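Side-chain contacts in N-(5'-phosphoribosyl)anthranilate isomerase (Jonesia denitrificans, PDB 4WUI), which probably catalyses the isomerisation of N-(5-phosphoribosyl)anthranilate to 1-(2-carboxyphenylamino)-1-deoxyribulose 5-phosphate, the third step from chorismate to tryptophan: residues D165-T169 with T170-G174; E182-P185 with G186-D189; C9-D13 with P14-D18. One frame throughout, in Å; residues are numbered along the deposited sequence. Where two conformers were deposited one is given.

Contact 1 (D165-T169 with T170-G174)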
loop_
_atom_site.group_PDB
_atom_site.type_symbol
_atom_site.label_atom_id
_atom_site.label_comp_id
_atom_site.label_asym_id
_atom_site.label_seq_id
_atom_site.Cartn_x
_atom_site.Cartn_y
_atom_site.Cartn_z
ATOM N N ASP A 165 2.889 10.691 14.366
ATOM C CA ASP A 165 4.312 10.994 14.504
ATOM C C ASP A 165 4.999 10.829 13.143
ATOM O O ASP A 165 5.690 11.741 12.672
ATOM C CB ASP A 165 4.868 10.040 15.567
ATOM C CG ASP A 165 6.303 10.336 15.999
ATOM O OD1 ASP A 165 6.915 11.351 15.598
ATOM O OD2 ASP A 165 6.803 9.505 16.799
ATOM N N ALA A 166 4.788 9.682 12.489
ATOM C CA ALA A 166 5.407 9.420 11.211
ATOM C C ALA A 166 5.053 10.483 10.169
ATOM O O ALA A 166 5.918 10.997 9.452
ATOM C CB ALA A 166 5.013 8.034 10.664
ATOM N N ILE A 167 3.767 10.825 10.062
ATOM C CA ILE A 167 3.342 11.815 9.065
ATOM C C ILE A 167 3.870 13.195 9.414
ATOM O O ILE A 167 4.293 13.936 8.548
ATOM C CB ILE A 167 1.810 11.818 8.912
ATOM C CG1 ILE A 167 1.381 10.516 8.183
ATOM C CG2 ILE A 167 1.318 13.066 8.146
ATOM C CD1 ILE A 167 -0.114 10.338 8.135
ATOM N N THR A 168 3.816 13.563 10.686
ATOM C CA THR A 168 4.274 14.896 11.087
ATOM C C THR A 168 5.746 15.101 10.766
ATOM O O THR A 168 6.158 16.151 10.269
ATOM C CB THR A 168 4.011 15.103 12.595
ATOM O OG1 THR A 168 2.605 15.076 12.863
ATOM C CG2 THR A 168 4.540 16.434 13.076
ATOM N N THR A 169 6.550 14.085 11.060
ATOM C CA THR A 169 8.000 14.201 10.956
ATOM C C THR A 169 8.537 13.931 9.559
ATOM O O THR A 169 9.522 14.542 9.171
ATOM C CB THR A 169 8.743 13.343 11.986
ATOM O OG1 THR A 169 8.477 11.953 11.753
ATOM C CG2 THR A 169 8.377 13.741 13.416
ATOM N N THR A 170 7.906 13.021 8.820
ATOM C CA THR A 170 8.387 12.599 7.523
ATOM C C THR A 170 7.611 13.232 6.341
ATOM O O THR A 170 8.127 13.280 5.231
ATOM C CB THR A 170 8.413 11.036 7.447
ATOM O OG1 THR A 170 9.444 10.565 8.335
ATOM C CG2 THR A 170 8.749 10.500 6.113
ATOM N N SER A 171 6.404 13.725 6.596
ATOM C CA SER A 171 5.603 14.414 5.566
ATOM C C SER A 171 5.572 13.637 4.239
ATOM O O SER A 171 5.871 14.167 3.192
ATOM C CB SER A 171 6.124 15.852 5.354
ATOM O OG SER A 171 6.122 16.591 6.558
ATOM N N PRO A 172 5.165 12.363 4.279
ATOM C CA PRO A 172 5.129 11.587 3.042
ATOM C C PRO A 172 3.986 12.020 2.136
ATOM O O PRO A 172 2.986 12.557 2.603
ATOM C CB PRO A 172 4.888 10.159 3.531
ATOM C CG PRO A 172 4.011 10.380 4.743
ATOM C CD PRO A 172 4.582 11.642 5.407
ATOM N N TRP A 173 4.069 11.694 0.853
ATOM C CA TRP A 173 2.997 11.952 -0.082
ATOM C C TRP A 173 1.742 11.145 0.284
ATOM O O TRP A 173 0.609 11.596 0.068
ATOM C CB TRP A 173 3.520 11.655 -1.497
ATOM C CG TRP A 173 2.668 12.037 -2.643
ATOM C CD1 TRP A 173 2.790 13.180 -3.369
ATOM C CD2 TRP A 173 1.614 11.283 -3.267
ATOM N NE1 TRP A 173 1.902 13.194 -4.395
ATOM C CE2 TRP A 173 1.159 12.044 -4.366
ATOM C CE3 TRP A 173 1.049 10.022 -3.028
ATOM C CZ2 TRP A 173 0.157 11.585 -5.212
ATOM C CZ3 TRP A 173 0.040 9.587 -3.869
ATOM C CH2 TRP A 173 -0.392 10.360 -4.935
ATOM N N GLY A 174 1.937 9.949 0.839
ATOM C CA GLY A 174 0.863 9.131 1.348
ATOM C C GLY A 174 1.442 8.030 2.222
ATOM O O GLY A 174 2.669 7.934 2.395
HETATM O O HOH W 1 3.269 16.486 7.682
HETATM O O HOH W 2 8.794 16.402 7.059
#
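Ala166 and Ile167 accept bonds from Thr170 N and Ser171 N through their carbonyl oxygens as helix 163-170 ends, and the two sides of this last turn are packed quite differently. On the inner side the fit is close. Thr170 N bonds to Ala166 O at 2.9 Å, and Thr170 CB lies 3.2 Å from the same oxygen. Ser171 then takes a positive phi (47°) that breaks the helical path, although its N still reaches Ile167 O at 2.9 Å. The next residue, Pro172, has no N-H with which to carry the helix on; it lays its ring back against the final turn, its CD 3.9 Å from Ile167 CA. Pro172 packs onward against Trp152 and Leu154 of strand 152-155, Ile167 against Ala200 and Val203 of helix 190-204, and the hydroxyl of Thr170 is held by Trp138 NE1. Thr169, whose side chain touches Trp138 and Phe140, turns its hydroxyl between its own N and carbonyl carbon (chi1 64°), from where OG1 donates to Asp165 O at 2.9 Å. That oxygen also accepts from Thr169 N, and the hydroxyl comes to it from above the carbonyl plane, 37° out.

The outer side is wetter and looser. Ser171 OG meets two waters: one, 3.1 Å away, donates to Ile167 O, and the other, 2.7 Å from Ser171 OG, donates to Thr169 O. The chemistry thus implies a helix end finished by two complementary means: proline against strand 152-155 and isoleucine against helix 190-204 on one side, a single serine hydroxyl with two waters on the other.

Contact 2 (E182-P185 with G186-D189)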
loop_
_atom_site.group_PDB
_atom_site.type_symbol
_atom_site.label_atom_id
_atom_site.label_comp_id
_atom_site.label_asym_id
_atom_site.label_seq_id
_atom_site.Cartn_x
_atom_site.Cartn_y
_atom_site.Cartn_z
ATOM N N GLU A 182 -4.645 -4.816 11.774
ATOM C CA GLU A 182 -5.140 -6.182 11.874
ATOM C C GLU A 182 -5.412 -6.583 13.303
ATOM O O GLU A 182 -4.697 -6.217 14.211
ATOM C CB GLU A 182 -4.115 -7.166 11.315
ATOM C CG GLU A 182 -4.082 -7.129 9.814
ATOM C CD GLU A 182 -3.119 -8.089 9.158
ATOM O OE1 GLU A 182 -2.174 -8.560 9.821
ATOM O OE2 GLU A 182 -3.321 -8.399 7.954
ATOM N N SER A 183 -6.430 -7.418 13.479
ATOM C CA SER A 183 -6.612 -8.171 14.708
ATOM C C SER A 183 -5.903 -9.530 14.652
ATOM O O SER A 183 -5.608 -10.119 15.685
ATOM C CB SER A 183 -8.101 -8.383 14.988
ATOM O OG SER A 183 -8.756 -9.004 13.908
ATOM N N ALA A 184 -5.649 -10.029 13.452
ATOM C CA ALA A 184 -4.902 -11.262 13.217
ATOM C C ALA A 184 -4.444 -11.169 11.765
ATOM O O ALA A 184 -4.992 -10.398 10.997
ATOM C CB ALA A 184 -5.813 -12.486 13.429
ATOM N N PRO A 185 -3.448 -11.968 11.348
ATOM C CA PRO A 185 -2.991 -11.855 9.958
ATOM C C PRO A 185 -4.109 -12.169 8.997
ATOM O O PRO A 185 -4.797 -13.186 9.136
ATOM C CB PRO A 185 -1.855 -12.867 9.875
ATOM C CG PRO A 185 -1.351 -12.948 11.293
ATOM C CD PRO A 185 -2.579 -12.835 12.147
ATOM N N GLY A 186 -4.306 -11.257 8.061
ATOM C CA GLY A 186 -5.361 -11.372 7.103
ATOM C C GLY A 186 -6.707 -11.029 7.658
ATOM O O GLY A 186 -7.678 -11.308 6.963
ATOM N N VAL A 187 -6.802 -10.483 8.886
ATOM C CA VAL A 187 -8.092 -10.075 9.417
ATOM C C VAL A 187 -8.007 -8.588 9.788
ATOM O O VAL A 187 -7.441 -8.218 10.823
ATOM C CB VAL A 187 -8.525 -10.900 10.638
ATOM C CG1 VAL A 187 -9.933 -10.521 11.039
ATOM C CG2 VAL A 187 -8.422 -12.410 10.331
ATOM N N LYS A 188 -8.552 -7.727 8.934
ATOM C CA LYS A 188 -8.527 -6.291 9.213
ATOM C C LYS A 188 -9.587 -5.969 10.258
ATOM O O LYS A 188 -10.695 -6.514 10.249
ATOM C CB LYS A 188 -8.692 -5.468 7.948
ATOM C CG LYS A 188 -7.377 -4.897 7.452
ATOM C CD LYS A 188 -6.400 -5.963 7.005
ATOM C CE LYS A 188 -5.046 -5.375 6.666
ATOM N NZ LYS A 188 -4.112 -6.409 6.184
ATOM N N ASP A 189 -9.236 -5.055 11.158
ATOM C CA ASP A 189 -10.050 -4.682 12.307
ATOM C C ASP A 189 -10.690 -3.320 12.025
ATOM O O ASP A 189 -9.973 -2.325 11.957
ATOM C CB ASP A 189 -9.111 -4.599 13.523
ATOM C CG ASP A 189 -9.837 -4.278 14.822
ATOM O OD1 ASP A 189 -10.915 -3.659 14.778
ATOM O OD2 ASP A 189 -9.344 -4.655 15.913
#
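Glu182 sets CG beside its backbone N (chi1 -75°) and runs extended from there, while Lys188 bends at its second torsion (chi2 65°); together these settings bring the ends of two side chains that leave a tight beta hairpin in diverging directions back together. The hairpin lies between the last strand of the TIM barrel, 174-177, and helix 190-204. Its two strands are joined by a type II turn from Ala184 to Val187, with Gly186 at the position of positive phi, and a beta bulge shifts the register between Glu182 and Ala184. The salt bridge runs from Lys188 NZ to Glu182 OE2 at 2.8 Å, on the anti side of the carboxylate and tilted out of its plane. Gly186 N bonds to the same oxygen at 3.0 Å from above the opposite face, 66° out, so one carboxylate oxygen ties the turn to the returning strand. Further partners fix both charges: Arg38 forms a salt bridge with Glu182 OE1, and Lys188 NZ also bonds to Cys9 O, Gly10 O and Ser178 OG.

Around the turn, Val187 N closes onto Ala184 O at 2.8 Å, and Ala184 CB and Val187 CG2, on a common face of the hairpin, touch at 4.1 Å. Asp189 begins helix 190-204 as its N-cap, its CB resting 3.9 Å from Ser183 N. At the bulge, Val187 O receives Ser183 N at 3.0 Å almost in line with its C=O bond.

Contact 3 (C9-D13 with P14-D18)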
loop_
_atom_site.group_PDB
_atom_site.type_symbol
_atom_site.label_atom_id
_atom_site.label_comp_id
_atom_site.label_asym_id
_atom_site.label_seq_id
_atom_site.Cartn_x
_atom_site.Cartn_y
_atom_site.Cartn_z
ATOM N N CYS A 9 -3.818 -2.001 2.974
ATOM C CA CYS A 9 -3.402 -3.117 2.143
ATOM C C CYS A 9 -3.774 -4.445 2.767
ATOM O O CYS A 9 -3.815 -4.588 3.971
ATOM C CB CYS A 9 -1.893 -3.063 1.898
ATOM S SG CYS A 9 -1.423 -4.058 0.457
ATOM N N GLY A 10 -3.998 -5.448 1.941
ATOM C CA GLY A 10 -4.214 -6.778 2.456
ATOM C C GLY A 10 -5.570 -7.011 3.082
ATOM O O GLY A 10 -5.658 -7.678 4.115
ATOM N N LEU A 11 -6.631 -6.498 2.453
ATOM C CA LEU A 11 -7.982 -6.758 2.934
ATOM C C LEU A 11 -8.477 -8.067 2.364
ATOM O O LEU A 11 -8.157 -8.448 1.247
ATOM C CB LEU A 11 -8.926 -5.632 2.555
ATOM C CG LEU A 11 -8.888 -4.415 3.533
ATOM C CD1 LEU A 11 -7.585 -3.718 3.603
ATOM C CD2 LEU A 11 -10.015 -3.451 3.208
ATOM N N THR A 12 -9.321 -8.755 3.136
ATOM C CA THR A 12 -9.780 -10.077 2.736
ATOM C C THR A 12 -11.282 -10.309 2.869
ATOM O O THR A 12 -11.757 -11.398 2.480
ATOM C CB THR A 12 -9.034 -11.167 3.529
ATOM O OG1 THR A 12 -9.362 -11.009 4.918
ATOM C CG2 THR A 12 -7.533 -11.111 3.315
ATOM N N ASP A 13 -12.047 -9.340 3.346
ATOM C CA ASP A 13 -13.482 -9.566 3.509
ATOM C C ASP A 13 -14.259 -8.263 3.378
ATOM O O ASP A 13 -13.703 -7.166 3.564
ATOM C CB ASP A 13 -13.824 -10.353 4.795
ATOM C CG ASP A 13 -13.561 -9.636 6.099
ATOM O OD1 ASP A 13 -12.832 -8.607 6.157
ATOM O OD2 ASP A 13 -14.163 -10.138 7.099
ATOM N N PRO A 14 -15.561 -8.385 3.093
ATOM C CA PRO A 14 -16.425 -7.200 3.065
ATOM C C PRO A 14 -16.457 -6.452 4.382
ATOM O O PRO A 14 -16.622 -5.219 4.368
ATOM C CB PRO A 14 -17.800 -7.780 2.698
ATOM C CG PRO A 14 -17.439 -8.941 1.822
ATOM C CD PRO A 14 -16.261 -9.561 2.525
ATOM N N HIS A 15 -16.324 -7.140 5.500
ATOM C CA HIS A 15 -16.364 -6.468 6.786
ATOM C C HIS A 15 -15.271 -5.381 6.837
ATOM O O HIS A 15 -15.497 -4.275 7.331
ATOM C CB HIS A 15 -16.139 -7.535 7.861
ATOM C CG HIS A 15 -16.424 -7.087 9.241
ATOM N ND1 HIS A 15 -15.485 -6.999 10.253
ATOM C CD2 HIS A 15 -17.607 -6.756 9.801
ATOM C CE1 HIS A 15 -16.084 -6.621 11.374
ATOM N NE2 HIS A 15 -17.357 -6.442 11.112
ATOM N N ALA A 16 -14.092 -5.697 6.315
ATOM C CA ALA A 16 -12.985 -4.738 6.244
ATOM C C ALA A 16 -13.212 -3.674 5.177
ATOM O O ALA A 16 -12.916 -2.503 5.417
ATOM C CB ALA A 16 -11.694 -5.472 6.022
ATOM N N ILE A 17 -13.719 -4.059 4.016
ATOM C CA ILE A 17 -14.019 -3.089 2.972
ATOM C C ILE A 17 -14.999 -2.053 3.491
ATOM O O ILE A 17 -14.809 -0.849 3.228
ATOM C CB ILE A 17 -14.548 -3.764 1.686
ATOM C CG1 ILE A 17 -13.416 -4.587 1.026
ATOM C CG2 ILE A 17 -15.104 -2.732 0.712
ATOM C CD1 ILE A 17 -13.848 -5.387 -0.181
ATOM N N ASP A 18 -16.036 -2.482 4.215
ATOM C CA ASP A 18 -17.000 -1.544 4.738
ATOM C C ASP A 18 -16.332 -0.511 5.639
ATOM O O ASP A 18 -16.665 0.689 5.585
ATOM C CB ASP A 18 -18.078 -2.292 5.552
ATOM C CG ASP A 18 -19.050 -3.069 4.698
ATOM O OD1 ASP A 18 -19.084 -2.830 3.480
ATOM O OD2 ASP A 18 -19.779 -3.912 5.265
HETATM O O HOH W 3 -12.702 -7.842 8.858
#
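Helix 14-22, the first helix of the beta/alpha barrel, opens with an N-cap: Asp13 caps the first turn, with Ala16 N meeting Asp13 OD1 at 3.2 Å. The carboxylate gets there because CG stands between the backbone N and the carbonyl carbon (chi1 67°), folding the side chain back over the start of the helix. It is not a bond in the carboxylate plane; the N-H arrives from above, 56° out of it. Ala16 adds its methyl, with CB 3.3 Å from Asp13 OD1, so that the same oxygen is flanked by an N-H and a carbon. The backbone of Asp13 serves the same turn. Its O takes a straight bond from Ile17 N at 3.1 Å, in the carbonyl plane and with an N-H...O angle of 164°, alongside a weak one from Ala16 N. Pro14, which has no N-H to be satisfied, fits naturally at the first position of the helix.

His15 lies side by side with Asp13, and its CB touches Asp13 OD2 at 3.4 Å. A water joins the two polar ends: it donates to Asp13 OD1 at 2.8 Å and sits at the edge of the imidazole, in the ring plane, 3.2 Å from His15 ND1.

Beneath the cap, Leu11 points its CD2 at the helix, 3.8 Å from Ala16 CB and 4.2 Å from Ile17 CG1, giving the polar helix start an apolar floor. That floor continues into strand 27-32, where Leu11 packs on Ile28 and Ile17 on Phe30. The helix start has other neighbours besides: Ile17 and Pro14 reach Leu48 of helix 42-50, and Ala16 rests against Lys188 of strand 187-188.

Overall arrangement
All three contacts are local and partly buried. Contact 1 precedes strand 174-177, at the N-terminal end of the barrel strands; contacts 2 and 3 follow strands 174-177 and 5-8 at the C-terminal end, where TIM-barrel active sites lie. Contacts 1 and 3 do not touch, their centres about 25 Å apart, but Thr12 OG1 meets Gly186 O at 2.7 Å, coupling hairpin to helix start. The buried parts are Thr170 and Pro172 in contact 1, the ion pair Glu182 and Lys188 in contact 2, and aliphatic Leu11, Ala16 and Ile17 in contact 3; Ser171, then Ser183, Pro185 and Val187, then Pro14 and His15 form their exposed sides.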